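Local atomic coordinates of putative peptidase (Bacteroides fragilis, PDB entry 5DYN), a protein that is the N-terminal part of a clostripain-family cysteine protease that probably activates B. fragilis toxin by cleaving it. Residues A[27-32]-A[58-63]; A[38-43]-A[76-81]; A[46-51]-A[68-73]; A[85-88]-A[93-96]. All blocks are in the same frame, centred on the assembly; numbering follows the deposited sequence.

All four contacts lie in one clostripain-family region built on a mixed five-stranded sheet. Interactions 1 and 2 both use helix 29-43, with centres about 17 Å apart, and their segments alternate along the chain. Interaction 3 is nested inside the loop closed by interaction 2; their centres are about 9 Å apart, and the two meet where neighbouring strands 64-70 and 76-83 pair through Val77 N and Gly69 O. Interaction 4 follows the others in sequence and lies across the chain's centre from interactions 2 and 3, yet it touches interaction 1, about 14 Å away between centres, and shares two sodium ions with it. Those ions tie together loops 58-63 and 85-88.

Interaction 1 of 4, residues A[27-32]-A[58-63]; sequences SLAPLA and DDYSAP. With NA (sodium ion), chain D; NA (sodium ion), chain C.
Tyr60 places its CG anti to its own carbonyl carbon (chi1 -73°), which swings the ring from loop 58-63 across to Ala29 in the early part of helix 29-43. The methyl CB of Ala29 then sits over one face of that ring, 3.5 Å from the centroid of the Tyr60 ring and 15° off its normal. This is a CH-pi contact, with Ala29 CB leaning a little toward the hydroxyl end, 3.4 Å from Tyr60 CZ. No hydrogen bond joins the two segments.

Within the loop that presents the ring, Asp59 OD1 accepts from Ser61 N at 3.2 Å, forming an Asx turn, and also from Ser61 OG at 3.0 Å. Both donors come from the same face of the carboxylate, above its plane, so one oxygen is gripped twice, while Asp59 OD2 forms a salt bridge with Arg64. This loop connects strand 51-58 to strand 64-70 in the mixed sheet of the clostripain-family fold, and it wraps partly round a sodium ion. That ion is bound by Asp58 OD1 at 2.4 Å, Asp59 O at 2.5 Å and Ser61 O at 2.8 Å, with Gln25 and Glu86 completing the site. Asp58 reaches it with CG anti to its backbone N (chi1 -173°), and its second oxygen OD2 holds another sodium ion, to which Gln25, Gln87 and Asp5 of the second chain also bind. On the helix side, Ser27 OG hydrogen-bonds to His118, in the loop after strand 110-116, and Leu28 packs on the same residue.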
loop_
_atom_site.group_PDB
_atom_site.type_symbol
_atom_site.label_atom_id
_atom_site.label_comp_id
_atom_site.label_asym_id
_atom_site.label_seq_id
_atom_site.Cartn_x
_atom_site.Cartn_y
_atom_site.Cartn_z
ATOM N N SER A 27 -15.086 3.717 8.685
ATOM C CA SER A 27 -15.730 4.802 7.955
ATOM C C SER A 27 -15.875 4.500 6.463
ATOM O O SER A 27 -16.608 5.189 5.758
ATOM C CB SER A 27 -14.949 6.103 8.145
ATOM O OG SER A 27 -13.735 6.072 7.417
ATOM N N LEU A 28 -15.179 3.474 5.985
ATOM C CA LEU A 28 -15.195 3.142 4.564
ATOM C C LEU A 28 -16.277 2.127 4.220
ATOM O O LEU A 28 -16.445 1.763 3.054
ATOM C CB LEU A 28 -13.836 2.601 4.129
ATOM C CG LEU A 28 -12.660 3.544 4.352
ATOM C CD1 LEU A 28 -11.358 2.817 4.089
ATOM C CD2 LEU A 28 -12.790 4.771 3.464
ATOM N N ALA A 29 -17.001 1.666 5.237
ATOM C CA ALA A 29 -18.069 0.685 5.043
ATOM C C ALA A 29 -19.075 1.073 3.948
ATOM O O ALA A 29 -19.431 0.228 3.132
ATOM C CB ALA A 29 -18.796 0.432 6.355
ATOM N N PRO A 30 -19.537 2.341 3.916
ATOM C CA PRO A 30 -20.489 2.684 2.850
ATOM C C PRO A 30 -19.898 2.597 1.443
ATOM O O PRO A 30 -20.650 2.546 0.472
ATOM C CB PRO A 30 -20.869 4.132 3.175
ATOM C CG PRO A 30 -20.562 4.296 4.616
ATOM C CD PRO A 30 -19.352 3.468 4.849
ATOM N N LEU A 31 -18.574 2.581 1.341
ATOM C CA LEU A 31 -17.898 2.562 0.047
ATOM C C LEU A 31 -17.552 1.148 -0.419
ATOM O O LEU A 31 -17.180 0.943 -1.573
ATOM C CB LEU A 31 -16.624 3.405 0.112
ATOM C CG LEU A 31 -16.809 4.909 0.302
ATOM C CD1 LEU A 31 -15.518 5.545 0.789
ATOM C CD2 LEU A 31 -17.262 5.552 -1.000
ATOM N N ALA A 32 -17.674 0.179 0.482
ATOM C CA ALA A 32 -17.278 -1.198 0.197
ATOM C C ALA A 32 -18.139 -1.831 -0.889
ATOM O O ALA A 32 -17.645 -2.579 -1.733
ATOM C CB ALA A 32 -17.342 -2.033 1.466
ATOM N N ASP A 58 -15.541 -7.647 5.490
ATOM C CA ASP A 58 -16.000 -7.479 6.860
ATOM C C ASP A 58 -16.467 -6.042 7.068
ATOM O O ASP A 58 -15.692 -5.184 7.493
ATOM C CB ASP A 58 -14.889 -7.836 7.849
ATOM C CG ASP A 58 -15.372 -7.851 9.285
ATOM O OD1 ASP A 58 -16.601 -7.903 9.496
ATOM O OD2 ASP A 58 -14.523 -7.814 10.204
ATOM N N ASP A 59 -17.733 -5.783 6.753
ATOM C CA ASP A 59 -18.287 -4.437 6.868
ATOM C C ASP A 59 -19.046 -4.265 8.181
ATOM O O ASP A 59 -18.516 -4.564 9.247
ATOM C CB ASP A 59 -19.194 -4.124 5.672
ATOM C CG ASP A 59 -20.040 -5.307 5.252
ATOM O OD1 ASP A 59 -20.279 -6.205 6.085
ATOM O OD2 ASP A 59 -20.465 -5.339 4.081
ATOM N N TYR A 60 -20.281 -3.779 8.110
ATOM C CA TYR A 60 -21.073 -3.590 9.322
ATOM C C TYR A 60 -21.936 -4.809 9.621
ATOM O O TYR A 60 -22.792 -4.773 10.502
ATOM C CB TYR A 60 -21.948 -2.340 9.213
ATOM C CG TYR A 60 -21.173 -1.049 9.318
ATOM C CD1 TYR A 60 -19.856 -1.042 9.762
ATOM C CD2 TYR A 60 -21.759 0.165 8.980
ATOM C CE1 TYR A 60 -19.142 0.133 9.862
ATOM C CE2 TYR A 60 -21.051 1.350 9.075
ATOM C CZ TYR A 60 -19.743 1.327 9.517
ATOM O OH TYR A 60 -19.031 2.497 9.613
ATOM N N SER A 61 -21.708 -5.887 8.880
ATOM C CA SER A 61 -22.353 -7.163 9.167
ATOM C C SER A 61 -21.305 -8.272 9.194
ATOM O O SER A 61 -20.122 -8.016 8.965
ATOM C CB SER A 61 -23.448 -7.467 8.139
ATOM O OG SER A 61 -22.973 -7.317 6.814
ATOM N N ALA A 62 -21.743 -9.495 9.479
ATOM C CA ALA A 62 -20.839 -10.629 9.674
ATOM C C ALA A 62 -19.872 -10.824 8.509
ATOM O O ALA A 62 -20.261 -10.703 7.348
ATOM C CB ALA A 62 -21.643 -11.902 9.901
ATOM N N PRO A 63 -18.600 -11.119 8.825
ATOM C CA PRO A 63 -17.573 -11.366 7.809
ATOM C C PRO A 63 -17.954 -12.522 6.896
ATOM O O PRO A 63 -18.701 -13.408 7.309
ATOM C CB PRO A 63 -16.329 -11.710 8.637
ATOM C CG PRO A 63 -16.574 -11.096 9.968
ATOM C CD PRO A 63 -18.054 -11.198 10.190
HETATM NA NA NA D . -18.317 -6.584 10.630
HETATM NA NA NA C . -14.925 -7.026 12.684
#

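Interaction 2 of 4, residues A[38-43]-A[76-81]; sequences EMKEGM and VVEETI. With NA (sodium ion), chain E.
Lys40 NZ donates to Glu78 OE2 at 2.6 Å, a short salt bridge between helix 29-43 and strand 76-83. The ammonium group meets OE2 on the anti side of the carboxylate, 18° out of its plane. Both chains are extended beyond CG, and each carries CG anti to its carbonyl carbon (Lys40 chi1 -65°), so two long, straight side chains meet and cross near their charged ends. Lys40 NZ also lies in a long, weak ion pair with Glu37.

Beneath this bridge is a small apolar contact. Val76 points at the helix and divides its branches: CG1 touches Lys40 CB at 3.6 Å, against the root of the lysine, whereas CG2 packs on the backbone Lys40 O at 3.3 Å and more loosely on Met43 CB at 4.1 Å. The aliphatic start of Lys40 thus lies on the valine while its charged end continues to Glu78. Beyond CB, Met43 turns away from the strand toward Leu53 of strand 51-58.

Two residues before Lys40, Glu38 OE1 binds a sodium ion at 2.5 Å, with Asp35 as well as Pro61 O and Ala63 O of the second chain around the same ion. The ion therefore bridges this helix to the other chain. Helix and strand axes approach to 8.5 Å at 125°, a helix layered against the sheet with its later part flanking the start of strand 76-83, the edge strand within this chain, consistent with the alpha/beta fold of caspase-like clan CD peptidases.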
loop_
_atom_site.group_PDB
_atom_site.type_symbol
_atom_site.label_atom_id
_atom_site.label_comp_id
_atom_site.label_asym_id
_atom_site.label_seq_id
_atom_site.Cartn_x
_atom_site.Cartn_y
_atom_site.Cartn_z
ATOM N N GLU A 38 -18.081 -3.168 -8.603
ATOM C CA GLU A 38 -17.108 -2.891 -9.653
ATOM C C GLU A 38 -16.271 -4.131 -9.962
ATOM O O GLU A 38 -15.845 -4.339 -11.098
ATOM C CB GLU A 38 -16.197 -1.733 -9.251
ATOM C CG GLU A 38 -16.881 -0.381 -9.210
ATOM C CD GLU A 38 -15.969 0.708 -8.682
ATOM O OE1 GLU A 38 -14.749 0.461 -8.566
ATOM O OE2 GLU A 38 -16.470 1.807 -8.371
ATOM N N MET A 39 -16.039 -4.951 -8.945
ATOM C CA MET A 39 -15.285 -6.185 -9.124
ATOM C C MET A 39 -16.060 -7.178 -9.984
ATOM O O MET A 39 -15.492 -7.803 -10.879
ATOM C CB MET A 39 -14.939 -6.803 -7.769
ATOM C CG MET A 39 -13.953 -5.977 -6.968
ATOM S SD MET A 39 -13.674 -6.549 -5.282
ATOM C CE MET A 39 -12.668 -5.193 -4.675
ATOM N N LYS A 40 -17.354 -7.320 -9.709
ATOM C CA LYS A 40 -18.218 -8.181 -10.513
ATOM C C LYS A 40 -18.200 -7.742 -11.969
ATOM O O LYS A 40 -18.034 -8.557 -12.875
ATOM C CB LYS A 40 -19.653 -8.157 -9.987
ATOM C CG LYS A 40 -19.831 -8.744 -8.605
ATOM C CD LYS A 40 -21.272 -8.612 -8.158
ATOM C CE LYS A 40 -21.419 -8.933 -6.688
ATOM N NZ LYS A 40 -22.818 -8.737 -6.220
ATOM N N GLU A 41 -18.373 -6.442 -12.177
ATOM C CA GLU A 41 -18.342 -5.851 -13.506
ATOM C C GLU A 41 -17.013 -6.120 -14.208
ATOM O O GLU A 41 -16.984 -6.466 -15.389
ATOM C CB GLU A 41 -18.600 -4.349 -13.411
ATOM C CG GLU A 41 -18.329 -3.573 -14.682
ATOM C CD GLU A 41 -18.840 -2.148 -14.598
ATOM O OE1 GLU A 41 -19.378 -1.777 -13.531
ATOM O OE2 GLU A 41 -18.699 -1.401 -15.591
ATOM N N GLY A 42 -15.913 -5.965 -13.476
ATOM C CA GLY A 42 -14.594 -6.213 -14.031
ATOM C C GLY A 42 -14.357 -7.693 -14.260
ATOM O O GLY A 42 -13.613 -8.089 -15.156
ATOM N N MET A 43 -15.004 -8.512 -13.442
ATOM C CA MET A 43 -14.871 -9.960 -13.535
ATOM C C MET A 43 -15.499 -10.493 -14.822
ATOM O O MET A 43 -15.207 -11.611 -15.253
ATOM C CB MET A 43 -15.506 -10.615 -12.304
ATOM C CG MET A 43 -15.304 -12.112 -12.187
ATOM S SD MET A 43 -13.643 -12.666 -12.615
ATOM C CE MET A 43 -12.654 -11.757 -11.455
ATOM N N VAL A 76 -21.958 -12.956 -13.745
ATOM C CA VAL A 76 -21.122 -12.971 -12.550
ATOM C C VAL A 76 -21.974 -13.184 -11.302
ATOM O O VAL A 76 -22.954 -12.473 -11.082
ATOM C CB VAL A 76 -20.314 -11.665 -12.406
ATOM C CG1 VAL A 76 -19.602 -11.621 -11.062
ATOM C CG2 VAL A 76 -19.315 -11.537 -13.547
ATOM N N VAL A 77 -21.604 -14.172 -10.492
ATOM C CA VAL A 77 -22.368 -14.505 -9.294
ATOM C C VAL A 77 -21.472 -14.685 -8.070
ATOM O O VAL A 77 -20.329 -15.132 -8.181
ATOM C CB VAL A 77 -23.203 -15.791 -9.496
ATOM C CG1 VAL A 77 -24.299 -15.563 -10.529
ATOM C CG2 VAL A 77 -22.308 -16.957 -9.906
ATOM N N GLU A 78 -22.002 -14.331 -6.904
ATOM C CA GLU A 78 -21.286 -14.515 -5.648
ATOM C C GLU A 78 -21.390 -15.958 -5.170
ATOM O O GLU A 78 -22.481 -16.518 -5.103
ATOM C CB GLU A 78 -21.833 -13.580 -4.568
ATOM C CG GLU A 78 -21.756 -12.103 -4.895
ATOM C CD GLU A 78 -22.339 -11.251 -3.788
ATOM O OE1 GLU A 78 -22.624 -11.806 -2.704
ATOM O OE2 GLU A 78 -22.520 -10.034 -3.994
ATOM N N GLU A 79 -20.252 -16.553 -4.831
ATOM C CA GLU A 79 -20.230 -17.910 -4.305
ATOM C C GLU A 79 -19.662 -17.926 -2.892
ATOM O O GLU A 79 -18.496 -17.598 -2.684
ATOM C CB GLU A 79 -19.409 -18.828 -5.213
ATOM C CG GLU A 79 -19.834 -18.801 -6.671
ATOM C CD GLU A 79 -18.869 -19.546 -7.574
ATOM O OE1 GLU A 79 -17.945 -20.199 -7.044
ATOM O OE2 GLU A 79 -19.034 -19.475 -8.811
ATOM N N THR A 80 -20.486 -18.312 -1.924
ATOM C CA THR A 80 -20.050 -18.353 -0.532
ATOM C C THR A 80 -19.066 -19.491 -0.280
ATOM O O THR A 80 -19.392 -20.662 -0.475
ATOM C CB THR A 80 -21.243 -18.501 0.425
ATOM O OG1 THR A 80 -22.097 -17.357 0.302
ATOM C CG2 THR A 80 -20.762 -18.612 1.862
ATOM N N ILE A 81 -17.859 -19.131 0.148
ATOM C CA ILE A 81 -16.832 -20.113 0.482
ATOM C C ILE A 81 -16.860 -20.428 1.975
ATOM O O ILE A 81 -16.758 -21.590 2.379
ATOM C CB ILE A 81 -15.427 -19.620 0.093
ATOM C CG1 ILE A 81 -15.403 -19.185 -1.373
ATOM C CG2 ILE A 81 -14.383 -20.697 0.372
ATOM C CD1 ILE A 81 -15.887 -20.245 -2.329
HETATM NA NA NA E . -14.008 1.974 -6.735
HETATM O O HOH W 1 -15.818 3.774 -6.803
#

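Interaction 3 of 4, residues A[46-51]-A[68-73]; sequences VDATSG and LGKDKK
The peptide carbonyl of Val46 is approached from above its plane rather than at its edge: Lys70 NZ donates to Val46 O at 2.8 Å, 38° out of that plane. A second flat group, the carboxylate of Asp47, is likewise met from above, by Ser50 OG, which lies 3.0 Å from Asp47 OD2. That bond stays within the loop and, with Gly51 N donating to Asp47 O at 3.0 Å, folds residues 47-51 into a compact turn.

Lys70 sets CG anti to its carbonyl carbon (chi1 -61°) and runs extended from there, alongside the loop. Its aliphatic middle therefore brushes the methyl of Ala48: Ala48 CB is 3.7 Å from both Lys70 CG and Lys70 CD. The ammonium end goes on to the backbone and is held by two carbonyls, Val46 O and, just before the loop, Arg44 O. The one nitrogen thus satisfies two backbone oxygens of the connection after helix 29-43. The carboxylate of Asp47 is nearby but makes no salt bridge, Asp47 OD1 being 6.2 Å from Lys70 NZ.

Ala48 has a further tie, its carbonyl O accepting from Arg67 of strand 64-70. The loop 46-51 links helix 29-43 to strand 51-58, and Lys70 fastens it to the end of neighbouring strand 64-70, whose Leu68 pairs with Leu53 of strand 51-58 and whose Gly69 pairs with Val77 of strand 76-83.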
loop_
_atom_site.group_PDB
_atom_site.type_symbol
_atom_site.label_atom_id
_atom_site.label_comp_id
_atom_site.label_asym_id
_atom_site.label_seq_id
_atom_site.Cartn_x
_atom_site.Cartn_y
_atom_site.Cartn_z
ATOM N N VAL A 46 -13.133 -11.292 -17.576
ATOM C CA VAL A 46 -12.103 -12.161 -17.014
ATOM C C VAL A 46 -12.502 -13.631 -17.153
ATOM O O VAL A 46 -13.635 -14.008 -16.852
ATOM C CB VAL A 46 -11.840 -11.846 -15.522
ATOM C CG1 VAL A 46 -10.881 -12.862 -14.914
ATOM C CG2 VAL A 46 -11.304 -10.437 -15.358
ATOM N N ASP A 47 -11.565 -14.453 -17.616
ATOM C CA ASP A 47 -11.796 -15.885 -17.785
ATOM C C ASP A 47 -11.970 -16.576 -16.432
ATOM O O ASP A 47 -10.991 -16.920 -15.769
ATOM C CB ASP A 47 -10.639 -16.511 -18.565
ATOM C CG ASP A 47 -10.907 -17.946 -18.955
ATOM O OD1 ASP A 47 -12.094 -18.311 -19.090
ATOM O OD2 ASP A 47 -9.931 -18.705 -19.136
ATOM N N ALA A 48 -13.222 -16.790 -16.036
ATOM C CA ALA A 48 -13.538 -17.260 -14.688
ATOM C C ALA A 48 -13.301 -18.754 -14.479
ATOM O O ALA A 48 -13.650 -19.295 -13.429
ATOM C CB ALA A 48 -14.982 -16.919 -14.345
ATOM N N THR A 49 -12.713 -19.423 -15.464
ATOM C CA THR A 49 -12.411 -20.840 -15.311
ATOM C C THR A 49 -11.013 -21.033 -14.729
ATOM O O THR A 49 -10.768 -21.988 -13.992
ATOM C CB THR A 49 -12.531 -21.607 -16.649
ATOM O OG1 THR A 49 -12.242 -22.993 -16.432
ATOM C CG2 THR A 49 -11.570 -21.060 -17.685
ATOM N N SER A 50 -10.108 -20.112 -15.049
ATOM C CA SER A 50 -8.729 -20.192 -14.580
ATOM C C SER A 50 -8.422 -19.103 -13.552
ATOM O O SER A 50 -7.556 -19.273 -12.693
ATOM C CB SER A 50 -7.762 -20.094 -15.760
ATOM O OG SER A 50 -8.219 -19.149 -16.712
ATOM N N GLY A 51 -9.138 -17.987 -13.642
ATOM C CA GLY A 51 -8.963 -16.896 -12.699
ATOM C C GLY A 51 -9.917 -16.990 -11.523
ATOM O O GLY A 51 -11.128 -17.119 -11.703
ATOM N N LEU A 68 -16.141 -14.557 -6.744
ATOM C CA LEU A 68 -16.893 -13.928 -7.823
ATOM C C LEU A 68 -16.753 -14.722 -9.115
ATOM O O LEU A 68 -16.057 -14.305 -10.038
ATOM C CB LEU A 68 -16.430 -12.486 -8.035
ATOM C CG LEU A 68 -16.577 -11.550 -6.833
ATOM C CD1 LEU A 68 -16.240 -10.118 -7.221
ATOM C CD2 LEU A 68 -17.975 -11.635 -6.241
ATOM N N GLY A 69 -17.414 -15.872 -9.169
ATOM C CA GLY A 69 -17.393 -16.702 -10.357
ATOM C C GLY A 69 -18.524 -16.347 -11.298
ATOM O O GLY A 69 -19.300 -15.431 -11.033
ATOM N N LYS A 70 -18.614 -17.070 -12.408
ATOM C CA LYS A 70 -19.693 -16.868 -13.367
ATOM C C LYS A 70 -20.610 -18.079 -13.393
ATOM O O LYS A 70 -20.140 -19.211 -13.291
ATOM C CB LYS A 70 -19.137 -16.612 -14.767
ATOM C CG LYS A 70 -18.270 -15.375 -14.891
ATOM C CD LYS A 70 -17.668 -15.301 -16.282
ATOM C CE LYS A 70 -16.911 -14.010 -16.506
ATOM N NZ LYS A 70 -16.293 -13.988 -17.860
ATOM N N ASP A 71 -21.913 -17.851 -13.532
ATOM C CA ASP A 71 -22.832 -18.969 -13.691
ATOM C C ASP A 71 -22.669 -19.554 -15.092
ATOM O O ASP A 71 -21.907 -19.033 -15.904
ATOM C CB ASP A 71 -24.288 -18.553 -13.415
ATOM C CG ASP A 71 -24.789 -17.439 -14.327
ATOM O OD1 ASP A 71 -24.199 -17.187 -15.398
ATOM O OD2 ASP A 71 -25.812 -16.817 -13.970
ATOM N N LYS A 72 -23.386 -20.631 -15.377
ATOM C CA LYS A 72 -23.203 -21.349 -16.634
ATOM C C LYS A 72 -23.736 -20.526 -17.816
ATOM O O LYS A 72 -23.581 -20.913 -18.976
ATOM C CB LYS A 72 -23.889 -22.723 -16.592
ATOM C CG LYS A 72 -24.382 -23.214 -15.214
ATOM C CD LYS A 72 -23.307 -23.279 -14.122
ATOM C CE LYS A 72 -23.894 -23.796 -12.813
ATOM N NZ LYS A 72 -24.934 -22.848 -12.284
ATOM N N LYS A 73 -24.359 -19.388 -17.512
ATOM C CA LYS A 73 -24.833 -18.448 -18.531
ATOM C C LYS A 73 -23.848 -17.293 -18.731
ATOM O O LYS A 73 -24.001 -16.483 -19.648
ATOM C CB LYS A 73 -26.210 -17.893 -18.152
#

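Interaction 4 of 4, residues A[85-88]-A[93-96]. With NA (sodium ion), chain D; NA (sodium ion), chain C.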
loop_
_atom_site.group_PDB
_atom_site.type_symbol
_atom_site.label_atom_id
_atom_site.label_comp_id
_atom_site.label_asym_id
_atom_site.label_seq_id
_atom_site.Cartn_x
_atom_site.Cartn_y
_atom_site.Cartn_z
ATOM N N PRO A 85 -18.143 -15.851 12.173
ATOM C CA PRO A 85 -18.707 -15.066 13.272
ATOM C C PRO A 85 -18.063 -13.692 13.288
ATOM O O PRO A 85 -17.038 -13.507 12.630
ATOM C CB PRO A 85 -18.321 -15.869 14.514
ATOM C CG PRO A 85 -17.079 -16.595 14.102
ATOM C CD PRO A 85 -17.302 -16.957 12.662
ATOM N N GLU A 86 -18.641 -12.742 14.013
ATOM C CA GLU A 86 -18.038 -11.422 14.085
ATOM C C GLU A 86 -16.664 -11.526 14.729
ATOM O O GLU A 86 -16.474 -12.259 15.699
ATOM C CB GLU A 86 -18.925 -10.443 14.853
ATOM C CG GLU A 86 -19.847 -9.606 13.966
ATOM C CD GLU A 86 -19.113 -8.551 13.137
ATOM O OE1 GLU A 86 -17.866 -8.600 13.023
ATOM O OE2 GLU A 86 -19.797 -7.653 12.596
ATOM N N GLN A 87 -15.703 -10.800 14.171
ATOM C CA GLN A 87 -14.313 -10.963 14.559
ATOM C C GLN A 87 -13.484 -9.764 14.140
ATOM O O GLN A 87 -13.878 -9.005 13.262
ATOM C CB GLN A 87 -13.742 -12.237 13.934
ATOM C CG GLN A 87 -13.787 -12.231 12.416
ATOM C CD GLN A 87 -13.493 -13.586 11.815
ATOM O OE1 GLN A 87 -13.318 -14.570 12.531
ATOM N NE2 GLN A 87 -13.441 -13.647 10.491
ATOM N N ASN A 88 -12.332 -9.601 14.778
ATOM C CA ASN A 88 -11.380 -8.577 14.382
ATOM C C ASN A 88 -10.603 -9.029 13.152
ATOM O O ASN A 88 -9.710 -9.869 13.250
ATOM C CB ASN A 88 -10.429 -8.261 15.538
ATOM C CG ASN A 88 -9.311 -7.320 15.137
ATOM O OD1 ASN A 88 -9.436 -6.551 14.184
ATOM N ND2 ASN A 88 -8.211 -7.366 15.879
ATOM N N ASN A 93 -4.076 -13.810 13.166
ATOM C CA ASN A 93 -4.534 -15.189 13.084
ATOM C C ASN A 93 -5.858 -15.309 12.335
ATOM O O ASN A 93 -6.112 -16.314 11.673
ATOM C CB ASN A 93 -4.647 -15.792 14.482
ATOM C CG ASN A 93 -3.290 -16.019 15.117
ATOM O OD1 ASN A 93 -2.298 -16.238 14.419
ATOM N ND2 ASN A 93 -3.236 -15.965 16.442
ATOM N N VAL A 94 -6.691 -14.277 12.430
ATOM C CA VAL A 94 -7.915 -14.227 11.641
ATOM C C VAL A 94 -7.570 -14.115 10.159
ATOM O O VAL A 94 -8.142 -14.819 9.323
ATOM C CB VAL A 94 -8.816 -13.046 12.048
ATOM C CG1 VAL A 94 -10.000 -12.928 11.095
ATOM C CG2 VAL A 94 -9.290 -13.213 13.484
ATOM N N MET A 95 -6.628 -13.232 9.841
ATOM C CA MET A 95 -6.176 -13.064 8.464
ATOM C C MET A 95 -5.528 -14.346 7.948
ATOM O O MET A 95 -5.738 -14.733 6.800
ATOM C CB MET A 95 -5.199 -11.890 8.353
ATOM C CG MET A 95 -4.583 -11.735 6.974
ATOM S SD MET A 95 -3.650 -10.207 6.762
ATOM C CE MET A 95 -4.974 -9.048 6.439
ATOM N N LYS A 96 -4.746 -14.998 8.806
ATOM C CA LYS A 96 -4.115 -16.273 8.475
ATOM C C LYS A 96 -5.142 -17.314 8.053
ATOM O O LYS A 96 -4.980 -17.973 7.026
ATOM C CB LYS A 96 -3.315 -16.807 9.664
ATOM C CG LYS A 96 -1.893 -16.300 9.760
ATOM C CD LYS A 96 -1.193 -16.943 10.942
ATOM C CE LYS A 96 0.188 -16.358 11.166
ATOM N NZ LYS A 96 0.848 -16.966 12.358
HETATM NA NA NA D . -18.317 -6.584 10.630
HETATM NA NA NA C . -14.925 -7.026 12.684
#
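Val94 points from the first turn of helix 92-105 at loop 85-88 and uses both of its methyl groups. CG1 rests over the face of the Gln87 side-chain amide, with Val94 CG1 3.6 Å from both Gln87 CD and Gln87 NE2, while CG2 lies against the backbone oxygen of Asn88, Val94 CG2 to Asn88 O being 3.4 Å. These are van der Waals contacts, with no hydrogen bond between the segments.

What fixes the amide comes next. Gln87 has CG between its backbone N and carbonyl carbon (chi1 60°), and from there the chain runs extended toward the helix. Its NE2 donates to Tyr56 OH of strand 51-58, which anchors the end of the group and helps keep its face against the valine. Helix 92-105 carries the chain from one outermost strand of the sheet within this chain, 76-83, toward the other, 110-116, and the loop lies just ahead of it. At the start of the helix Asp91 OD2 accepts from Val94 N, so a side chain holds the backbone of the very residue that meets the loop.

Metal also holds the backbone of the loop. Gln87 O binds at 2.3 Å the sodium ion that Asp58 OD2 also holds. Glu86 OE2 binds the other at 2.7 Å, and Glu86 OE1 uses its anti lone pair to accept from Gln87 N at 3.3 Å. The carboxylates of Asp58 and Glu86 come close together there, a crowding of negative charge that the sodium ions probably offset.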